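Local coordinates for protein Niban 2 (Homo sapiens, PDB 7CTP) that may suppress apoptosis and promote melanoma cell invasion, and is represented by a largely helical fragment containing its PH domain, at residues 120-134 / 158-170. Sequence-based numbering, arbitrary orientation.
Sequences GYKILTSVDQYLELI and PLILWHPYARHYY
Tyr130 reaches from helix 127-134 to segment 158-170, where two hydrogen bonds hold its hydroxyl: Tyr130 OH lies 2.7 Å from His168 ND1, in the imidazole plane, and 2.6 Å from Tyr170 OH. With CG anti to the backbone N (chi1 170°), the phenol drops toward the sheet. Tyr170 turns its edge to the Tyr130 face in an offset edge-to-face pair, planes at 74°, while Ile160 CG2 makes an off-centre CH-pi contact with the same ring. His168 is held at its other nitrogen too, NE2 donating to His163 O.

Further along the helix, Leu133 CD2 sits over one face of Trp162, 3.6 Å from the centroid of the five-membered ring; Ile134 CG2 and Lys122 CG meet the indole at its edge. Leu124 CD2 packs on Trp162 CB.

Beneath these side chains, 122-124 and 158-162 pair antiparallel, with mutual backbone bonds at Lys122-Trp162 and Leu124-Ile160. Ile123 and Leu161 point together to the opposite face, Ile123 CG1 3.6 Å from Leu161 CD2. Where the pairing ends, His163 CB lies squarely over the Tyr121 ring, 3.5 Å from its centroid. Tyr121 OH donates to Arg167 O at 2.7 Å, and a water links this hydroxyl to Tyr169 OH.

This is the edge of the PH-domain sheet: 122-124 is an outermost strand and 157-162 separates it from 169-173. The Ile123 face packs against helix 176-194, whereas helix 260-337 touches Tyr130, Ile134 and His168 on the other side.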
ATOM      1  N   GLY A 120       7.467   3.695   2.098  1.00 20.94           N
ATOM      2  CA  GLY A 120       8.567   3.142   1.337  1.00 20.19           C
ATOM      3  C   GLY A 120       9.786   2.767   2.150  1.00 21.74           C
ATOM      4  O   GLY A 120      10.779   2.296   1.570  1.00 19.99           O
ATOM      5  N   TYR A 121       9.751   2.959   3.467  1.00 18.10           N
ATOM      6  CA  TYR A 121      10.893   2.651   4.313  1.00 19.87           C
ATOM      7  C   TYR A 121      10.855   1.197   4.771  1.00 20.03           C
ATOM      8  O   TYR A 121       9.815   0.527   4.723  1.00 21.41           O
ATOM      9  CB  TYR A 121      10.938   3.580   5.537  1.00 19.28           C
ATOM     10  CG  TYR A 121      11.601   4.911   5.252  1.00 20.71           C
ATOM     11  CD1 TYR A 121      10.891   5.948   4.654  1.00 22.87           C
ATOM     12  CD2 TYR A 121      12.937   5.129   5.573  1.00 18.28           C
ATOM     13  CE1 TYR A 121      11.494   7.171   4.377  1.00 21.13           C
ATOM     14  CE2 TYR A 121      13.549   6.355   5.305  1.00 19.14           C
ATOM     15  CZ  TYR A 121      12.822   7.366   4.710  1.00 21.08           C
ATOM     16  OH  TYR A 121      13.438   8.580   4.436  1.00 21.73           O
ATOM     17  N   LYS A 122      12.027   0.708   5.191  1.00 20.42           N
ATOM     18  CA  LYS A 122      12.198  -0.594   5.832  1.00 21.29           C
ATOM     19  C   LYS A 122      13.001  -0.390   7.108  1.00 23.77           C
ATOM     20  O   LYS A 122      13.847   0.502   7.169  1.00 22.30           O
ATOM     21  CB  LYS A 122      12.950  -1.586   4.928  1.00 25.37           C
ATOM     22  CG  LYS A 122      12.313  -1.833   3.573  1.00 31.69           C
ATOM     23  CD  LYS A 122      11.093  -2.741   3.699  1.00 41.64           C
ATOM     24  CE  LYS A 122      10.708  -3.346   2.345  1.00 47.50           C
ATOM     25  NZ  LYS A 122       9.606  -2.585   1.684  1.00 59.55           N
ATOM     26  N   ILE A 123      12.752  -1.231   8.122  1.00 20.97           N
ATOM     27  CA  ILE A 123      13.449  -1.137   9.407  1.00 21.13           C
ATOM     28  C   ILE A 123      14.527  -2.206   9.483  1.00 25.01           C
ATOM     29  O   ILE A 123      14.267  -3.375   9.180  1.00 23.08           O
ATOM     30  CB  ILE A 123      12.481  -1.284  10.592  1.00 22.35           C
ATOM     31  CG1 ILE A 123      11.440  -0.167  10.595  1.00 25.62           C
ATOM     32  CG2 ILE A 123      13.255  -1.291  11.918  1.00 21.26           C
ATOM     33  CD1 ILE A 123      10.187  -0.547  11.377  1.00 28.53           C
ATOM     34  N   LEU A 124      15.728  -1.810   9.905  1.00 20.95           N
ATOM     35  CA  LEU A 124      16.814  -2.740  10.207  1.00 24.39           C
ATOM     36  C   LEU A 124      17.141  -2.638  11.689  1.00 24.42           C
ATOM     37  O   LEU A 124      17.129  -1.541  12.260  1.00 24.62           O
ATOM     38  CB  LEU A 124      18.076  -2.430   9.384  1.00 24.11           C
ATOM     39  CG  LEU A 124      18.095  -2.549   7.858  1.00 32.39           C
ATOM     40  CD1 LEU A 124      17.539  -3.882   7.390  1.00 32.12           C
ATOM     41  CD2 LEU A 124      17.354  -1.381   7.205  1.00 34.47           C
ATOM     42  N   THR A 125      17.437  -3.774  12.324  1.00 23.84           N
ATOM     43  CA  THR A 125      17.770  -3.761  13.745  1.00 22.71           C
ATOM     44  C   THR A 125      19.236  -4.089  14.010  1.00 28.28           C
ATOM     45  O   THR A 125      19.589  -4.458  15.137  1.00 28.39           O
ATOM     46  CB  THR A 125      16.877  -4.727  14.528  1.00 28.30           C
ATOM     47  OG1 THR A 125      16.964  -6.022  13.938  1.00 31.67           O
ATOM     48  CG2 THR A 125      15.435  -4.279  14.484  1.00 36.67           C
ATOM     49  N   SER A 126      20.096  -3.979  13.000  1.00 25.36           N
ATOM     50  CA  SER A 126      21.527  -4.104  13.237  1.00 29.76           C
ATOM     51  C   SER A 126      22.270  -3.286  12.196  1.00 32.40           C
ATOM     52  O   SER A 126      21.814  -3.135  11.054  1.00 26.29           O
ATOM     53  CB  SER A 126      21.975  -5.575  13.228  1.00 35.13           C
ATOM     54  OG  SER A 126      22.426  -5.999  11.956  1.00 28.56           O
ATOM     55  N   VAL A 127      23.406  -2.729  12.616  1.00 27.13           N
ATOM     56  CA  VAL A 127      24.213  -1.941  11.695  1.00 24.26           C
ATOM     57  C   VAL A 127      24.700  -2.812  10.545  1.00 25.84           C
ATOM     58  O   VAL A 127      24.729  -2.379   9.386  1.00 23.76           O
ATOM     59  CB  VAL A 127      25.386  -1.274  12.435  1.00 28.24           C
ATOM     60  CG1 VAL A 127      26.305  -0.602  11.431  1.00 28.23           C
ATOM     61  CG2 VAL A 127      24.868  -0.253  13.430  1.00 32.83           C
ATOM     62  N   ASP A 128      25.077  -4.063  10.843  1.00 24.45           N
ATOM     63  CA  ASP A 128      25.618  -4.911   9.788  1.00 27.74           C
ATOM     64  C   ASP A 128      24.573  -5.206   8.725  1.00 22.91           C
ATOM     65  O   ASP A 128      24.880  -5.198   7.528  1.00 24.38           O
ATOM     66  CB  ASP A 128      26.150  -6.214  10.360  1.00 28.80           C
ATOM     67  CG  ASP A 128      27.017  -6.941   9.373  1.00 30.06           C
ATOM     68  OD1 ASP A 128      28.049  -6.363   8.957  1.00 29.31           O
ATOM     69  OD2 ASP A 128      26.647  -8.066   8.983  1.00 28.87           O
ATOM     70  N   GLN A 129      23.335  -5.478   9.150  1.00 23.84           N
ATOM     71  CA  GLN A 129      22.242  -5.661   8.198  1.00 26.89           C
ATOM     72  C   GLN A 129      22.102  -4.459   7.283  1.00 23.45           C
ATOM     73  O   GLN A 129      21.842  -4.610   6.083  1.00 21.90           O
ATOM     74  CB  GLN A 129      20.923  -5.874   8.936  1.00 27.93           C
ATOM     75  CG  GLN A 129      20.635  -7.273   9.383  1.00 39.11           C
ATOM     76  CD  GLN A 129      19.286  -7.362  10.063  1.00 54.76           C
ATOM     77  OE1 GLN A 129      18.608  -6.344  10.262  1.00 47.58           O
ATOM     78  NE2 GLN A 129      18.885  -8.571  10.423  1.00 63.47           N
ATOM     79  N   TYR A 130      22.230  -3.255   7.846  1.00 22.04           N
ATOM     80  CA  TYR A 130      22.103  -2.030   7.060  1.00 24.31           C
ATOM     81  C   TYR A 130      23.258  -1.884   6.080  1.00 23.61           C
ATOM     82  O   TYR A 130      23.053  -1.570   4.902  1.00 22.72           O
ATOM     83  CB  TYR A 130      22.034  -0.825   7.989  1.00 20.34           C
ATOM     84  CG  TYR A 130      22.140   0.500   7.286  1.00 20.93           C
ATOM     85  CD1 TYR A 130      21.085   0.993   6.510  1.00 22.90           C
ATOM     86  CD2 TYR A 130      23.299   1.263   7.385  1.00 21.98           C
ATOM     87  CE1 TYR A 130      21.190   2.222   5.858  1.00 21.54           C
ATOM     88  CE2 TYR A 130      23.417   2.476   6.739  1.00 27.43           C
ATOM     89  CZ  TYR A 130      22.359   2.951   5.977  1.00 21.70           C
ATOM     90  OH  TYR A 130      22.498   4.161   5.343  1.00 25.18           O
ATOM     91  N   LEU A 131      24.484  -2.105   6.553  1.00 22.82           N
ATOM     92  CA  LEU A 131      25.645  -2.007   5.675  1.00 19.34           C
ATOM     93  C   LEU A 131      25.595  -3.050   4.570  1.00 19.28           C
ATOM     94  O   LEU A 131      26.060  -2.793   3.457  1.00 26.49           O
ATOM     95  CB  LEU A 131      26.937  -2.155   6.487  1.00 21.89           C
ATOM     96  CG  LEU A 131      27.223  -1.024   7.484  1.00 28.61           C
ATOM     97  CD1 LEU A 131      28.512  -1.329   8.220  1.00 29.37           C
ATOM     98  CD2 LEU A 131      27.306   0.324   6.791  1.00 29.05           C
ATOM     99  N   GLU A 132      25.037  -4.227   4.854  1.00 21.00           N
ATOM    100  CA  GLU A 132      24.879  -5.236   3.816  1.00 20.61           C
ATOM    101  C   GLU A 132      23.889  -4.771   2.754  1.00 29.15           C
ATOM    102  O   GLU A 132      24.115  -4.961   1.551  1.00 27.59           O
ATOM    103  CB  GLU A 132      24.431  -6.556   4.443  1.00 26.68           C
ATOM    104  CG  GLU A 132      24.264  -7.687   3.448  1.00 30.44           C
ATOM    105  CD  GLU A 132      23.936  -9.011   4.103  1.00 33.26           C
ATOM    106  OE1 GLU A 132      23.170  -9.780   3.479  1.00 30.39           O
ATOM    107  OE2 GLU A 132      24.453  -9.285   5.220  1.00 26.18           O
ATOM    108  N   LEU A 133      22.813  -4.117   3.187  1.00 24.79           N
ATOM    109  CA  LEU A 133      21.775  -3.658   2.265  1.00 23.30           C
ATOM    110  C   LEU A 133      22.291  -2.568   1.331  1.00 28.79           C
ATOM    111  O   LEU A 133      21.933  -2.546   0.147  1.00 25.98           O
ATOM    112  CB  LEU A 133      20.567  -3.172   3.066  1.00 23.47           C
ATOM    113  CG  LEU A 133      19.339  -2.653   2.319  1.00 25.19           C
ATOM    114  CD1 LEU A 133      18.847  -3.700   1.341  1.00 29.09           C
ATOM    115  CD2 LEU A 133      18.257  -2.311   3.338  1.00 27.72           C
ATOM    116  N   ILE A 134      23.141  -1.659   1.828  1.00 23.24           N
ATOM    117  CA  ILE A 134      23.678  -0.599   0.972  1.00 23.58           C
ATOM    118  C   ILE A 134      25.023  -0.958   0.356  1.00 27.85           C
ATOM    119  O   ILE A 134      25.577  -0.155  -0.408  1.00 24.90           O
ATOM    120  CB  ILE A 134      23.822   0.741   1.720  1.00 23.98           C
ATOM    121  CG1 ILE A 134      24.863   0.634   2.843  1.00 26.57           C
ATOM    122  CG2 ILE A 134      22.474   1.201   2.260  1.00 28.43           C
ATOM    123  CD1 ILE A 134      25.303   1.978   3.404  1.00 30.35           C
ATOM    124  N   PRO A 158      20.141  -0.785  18.020  1.00 31.60           N
ATOM    125  CA  PRO A 158      19.847   0.216  16.995  1.00 24.98           C
ATOM    126  C   PRO A 158      18.534  -0.080  16.288  1.00 21.42           C
ATOM    127  O   PRO A 158      18.014  -1.198  16.318  1.00 23.41           O
ATOM    128  CB  PRO A 158      21.034   0.079  16.037  1.00 29.23           C
ATOM    129  CG  PRO A 158      21.360  -1.393  16.108  1.00 30.22           C
ATOM    130  CD  PRO A 158      21.027  -1.850  17.512  1.00 31.48           C
ATOM    131  N   LEU A 159      17.992   0.966  15.663  1.00 24.44           N
ATOM    132  CA  LEU A 159      16.861   0.880  14.744  1.00 22.40           C
ATOM    133  C   LEU A 159      17.155   1.844  13.608  1.00 22.47           C
ATOM    134  O   LEU A 159      17.294   3.048  13.844  1.00 26.87           O
ATOM    135  CB  LEU A 159      15.537   1.254  15.427  1.00 22.55           C
ATOM    136  CG  LEU A 159      14.313   0.350  15.285  1.00 43.42           C
ATOM    137  CD1 LEU A 159      14.688  -1.082  15.563  1.00 44.64           C
ATOM    138  CD2 LEU A 159      13.227   0.792  16.246  1.00 33.18           C
ATOM    139  N   ILE A 160      17.268   1.328  12.388  1.00 23.13           N
ATOM    140  CA  ILE A 160      17.658   2.121  11.229  1.00 19.77           C
ATOM    141  C   ILE A 160      16.516   2.112  10.227  1.00 20.39           C
ATOM    142  O   ILE A 160      15.944   1.054   9.938  1.00 21.81           O
ATOM    143  CB  ILE A 160      18.960   1.591  10.594  1.00 20.98           C
ATOM    144  CG1 ILE A 160      20.123   1.798  11.566  1.00 22.37           C
ATOM    145  CG2 ILE A 160      19.234   2.312   9.269  1.00 22.30           C
ATOM    146  CD1 ILE A 160      21.332   0.945  11.247  1.00 22.59           C
ATOM    147  N   LEU A 161      16.177   3.290   9.709  1.00 21.00           N
ATOM    148  CA  LEU A 161      15.160   3.430   8.678  1.00 21.69           C
ATOM    149  C   LEU A 161      15.848   3.639   7.332  1.00 19.76           C
ATOM    150  O   LEU A 161      16.531   4.651   7.137  1.00 20.63           O
ATOM    151  CB  LEU A 161      14.243   4.613   8.986  1.00 22.98           C
ATOM    152  CG  LEU A 161      13.442   4.549  10.282  1.00 26.79           C
ATOM    153  CD1 LEU A 161      12.488   5.742  10.338  1.00 24.57           C
ATOM    154  CD2 LEU A 161      12.688   3.249  10.373  1.00 31.44           C
ATOM    155  N   TRP A 162      15.645   2.698   6.409  1.00 18.21           N
ATOM    156  CA  TRP A 162      16.210   2.733   5.068  1.00 17.40           C
ATOM    157  C   TRP A 162      15.103   2.967   4.044  1.00 18.76           C
ATOM    158  O   TRP A 162      13.987   2.476   4.211  1.00 21.54           O
ATOM    159  CB  TRP A 162      16.928   1.415   4.763  1.00 20.87           C
ATOM    160  CG  TRP A 162      17.392   1.236   3.337  1.00 21.08           C
ATOM    161  CD1 TRP A 162      18.635   1.521   2.834  1.00 23.65           C
ATOM    162  CD2 TRP A 162      16.637   0.696   2.254  1.00 21.43           C
ATOM    163  NE1 TRP A 162      18.693   1.199   1.500  1.00 24.32           N
ATOM    164  CE2 TRP A 162      17.476   0.691   1.118  1.00 23.81           C
ATOM    165  CE3 TRP A 162      15.329   0.217   2.130  1.00 20.37           C
ATOM    166  CZ2 TRP A 162      17.049   0.222  -0.121  1.00 21.26           C
ATOM    167  CZ3 TRP A 162      14.907  -0.250   0.894  1.00 26.88           C
ATOM    168  CH2 TRP A 162      15.761  -0.235  -0.213  1.00 25.63           C
ATOM    169  N   HIS A 163      15.427   3.699   2.978  1.00 19.40           N
ATOM    170  CA  HIS A 163      14.531   3.951   1.851  1.00 19.67           C
ATOM    171  C   HIS A 163      15.388   3.874   0.596  1.00 18.65           C
ATOM    172  O   HIS A 163      16.560   4.267   0.632  1.00 21.03           O
ATOM    173  CB  HIS A 163      13.864   5.336   2.002  1.00 16.41           C
ATOM    174  CG  HIS A 163      12.795   5.648   0.996  1.00 18.77           C
ATOM    175  ND1 HIS A 163      13.072   5.974  -0.315  1.00 18.86           N
ATOM    176  CD2 HIS A 163      11.452   5.762   1.135  1.00 20.60           C
ATOM    177  CE1 HIS A 163      11.944   6.242  -0.952  1.00 18.12           C
ATOM    178  NE2 HIS A 163      10.946   6.128  -0.091  1.00 18.70           N
ATOM    179  N   PRO A 164      14.860   3.345  -0.516  1.00 15.53           N
ATOM    180  CA  PRO A 164      15.725   3.195  -1.701  1.00 17.99           C
ATOM    181  C   PRO A 164      16.241   4.510  -2.252  1.00 24.34           C
ATOM    182  O   PRO A 164      17.317   4.520  -2.872  1.00 21.66           O
ATOM    183  CB  PRO A 164      14.829   2.465  -2.715  1.00 19.68           C
ATOM    184  CG  PRO A 164      13.416   2.727  -2.244  1.00 20.31           C
ATOM    185  CD  PRO A 164      13.512   2.792  -0.740  1.00 18.76           C
ATOM    186  N   TYR A 165      15.517   5.628  -2.033  1.00 22.03           N
ATOM    187  CA  TYR A 165      15.835   6.913  -2.665  1.00 20.86           C
ATOM    188  C   TYR A 165      15.963   8.069  -1.684  1.00 24.50           C
ATOM    189  O   TYR A 165      16.730   9.000  -1.947  1.00 21.80           O
ATOM    190  CB  TYR A 165      14.758   7.281  -3.723  1.00 19.26           C
ATOM    191  CG  TYR A 165      14.411   6.152  -4.665  1.00 23.27           C
ATOM    192  CD1 TYR A 165      15.386   5.566  -5.464  1.00 26.52           C
ATOM    193  CD2 TYR A 165      13.124   5.647  -4.726  1.00 24.48           C
ATOM    194  CE1 TYR A 165      15.081   4.526  -6.305  1.00 23.65           C
ATOM    195  CE2 TYR A 165      12.806   4.596  -5.577  1.00 26.98           C
ATOM    196  CZ  TYR A 165      13.801   4.044  -6.354  1.00 28.60           C
ATOM    197  OH  TYR A 165      13.518   2.997  -7.198  1.00 33.42           O
ATOM    198  N   ALA A 166      15.207   8.056  -0.582  1.00 20.21           N
ATOM    199  CA  ALA A 166      15.193   9.167   0.359  1.00 23.59           C
ATOM    200  C   ALA A 166      16.229   8.932   1.465  1.00 25.03           C
ATOM    201  O   ALA A 166      16.900   7.901   1.509  1.00 24.44           O
ATOM    202  CB  ALA A 166      13.793   9.347   0.936  1.00 21.62           C
ATOM    203  N   ARG A 167      16.358   9.887   2.385  1.00 23.60           N
ATOM    204  CA  ARG A 167      17.465   9.788   3.325  1.00 28.05           C
ATOM    205  C   ARG A 167      17.197   8.688   4.347  1.00 22.42           C
ATOM    206  O   ARG A 167      16.068   8.235   4.545  1.00 20.77           O
ATOM    207  CB  ARG A 167      17.734  11.124   4.025  1.00 33.24           C
ATOM    208  CG  ARG A 167      16.750  11.520   5.101  1.00 31.21           C
ATOM    209  CD  ARG A 167      17.440  12.371   6.189  1.00 38.02           C
ATOM    210  NE  ARG A 167      18.153  11.538   7.165  1.00 63.30           N
ATOM    211  CZ  ARG A 167      18.893  11.999   8.178  1.00 54.59           C
ATOM    212  NH1 ARG A 167      19.499  11.146   9.009  1.00 40.93           N
ATOM    213  NH2 ARG A 167      19.033  13.305   8.363  1.00 49.06           N
ATOM    214  N   HIS A 168      18.269   8.230   4.973  1.00 20.39           N
ATOM    215  CA  HIS A 168      18.183   7.170   5.961  1.00 19.59           C
ATOM    216  C   HIS A 168      18.310   7.787   7.340  1.00 23.94           C
ATOM    217  O   HIS A 168      18.972   8.812   7.513  1.00 26.35           O
ATOM    218  CB  HIS A 168      19.274   6.122   5.749  1.00 20.44           C
ATOM    219  CG  HIS A 168      19.304   5.566   4.359  1.00 25.05           C
ATOM    220  ND1 HIS A 168      20.368   4.841   3.867  1.00 23.49           N
ATOM    221  CD2 HIS A 168      18.392   5.627   3.357  1.00 22.85           C
ATOM    222  CE1 HIS A 168      20.111   4.480   2.621  1.00 27.25           C
ATOM    223  NE2 HIS A 168      18.921   4.949   2.284  1.00 20.05           N
ATOM    224  N   TYR A 169      17.654   7.165   8.312  1.00 23.72           N
ATOM    225  CA  TYR A 169      17.648   7.635   9.691  1.00 22.85           C
ATOM    226  C   TYR A 169      18.238   6.567  10.592  1.00 22.97           C
ATOM    227  O   TYR A 169      17.981   5.375  10.401  1.00 22.11           O
ATOM    228  CB  TYR A 169      16.235   7.972  10.149  1.00 22.64           C
ATOM    229  CG  TYR A 169      15.590   9.064   9.345  1.00 25.13           C
ATOM    230  CD1 TYR A 169      15.820  10.397   9.650  1.00 29.34           C
ATOM    231  CD2 TYR A 169      14.760   8.768   8.274  1.00 26.58           C
ATOM    232  CE1 TYR A 169      15.230  11.411   8.912  1.00 27.80           C
ATOM    233  CE2 TYR A 169      14.164   9.771   7.535  1.00 26.89           C
ATOM    234  CZ  TYR A 169      14.401  11.090   7.862  1.00 28.83           C
ATOM    235  OH  TYR A 169      13.817  12.097   7.129  1.00 34.30           O
ATOM    236  N   TYR A 170      19.026   6.995  11.577  1.00 22.38           N
ATOM    237  CA  TYR A 170      19.728   6.080  12.466  1.00 23.69           C
ATOM    238  C   TYR A 170      19.365   6.416  13.903  1.00 26.97           C
ATOM    239  O   TYR A 170      19.638   7.528  14.371  1.00 25.66           O
ATOM    240  CB  TYR A 170      21.238   6.175  12.257  1.00 23.45           C
ATOM    241  CG  TYR A 170      21.634   6.225  10.799  1.00 30.24           C
ATOM    242  CD1 TYR A 170      21.525   5.100   9.993  1.00 29.60           C
ATOM    243  CD2 TYR A 170      22.099   7.401  10.224  1.00 36.29           C
ATOM    244  CE1 TYR A 170      21.888   5.140   8.653  1.00 24.68           C
ATOM    245  CE2 TYR A 170      22.462   7.449   8.886  1.00 37.73           C
ATOM    246  CZ  TYR A 170      22.352   6.315   8.109  1.00 31.65           C
ATOM    247  OH  TYR A 170      22.714   6.359   6.774  1.00 35.38           O
TER
HETATM  248  O   HOH W   1      12.581  11.174   4.418  1.00 37.88           O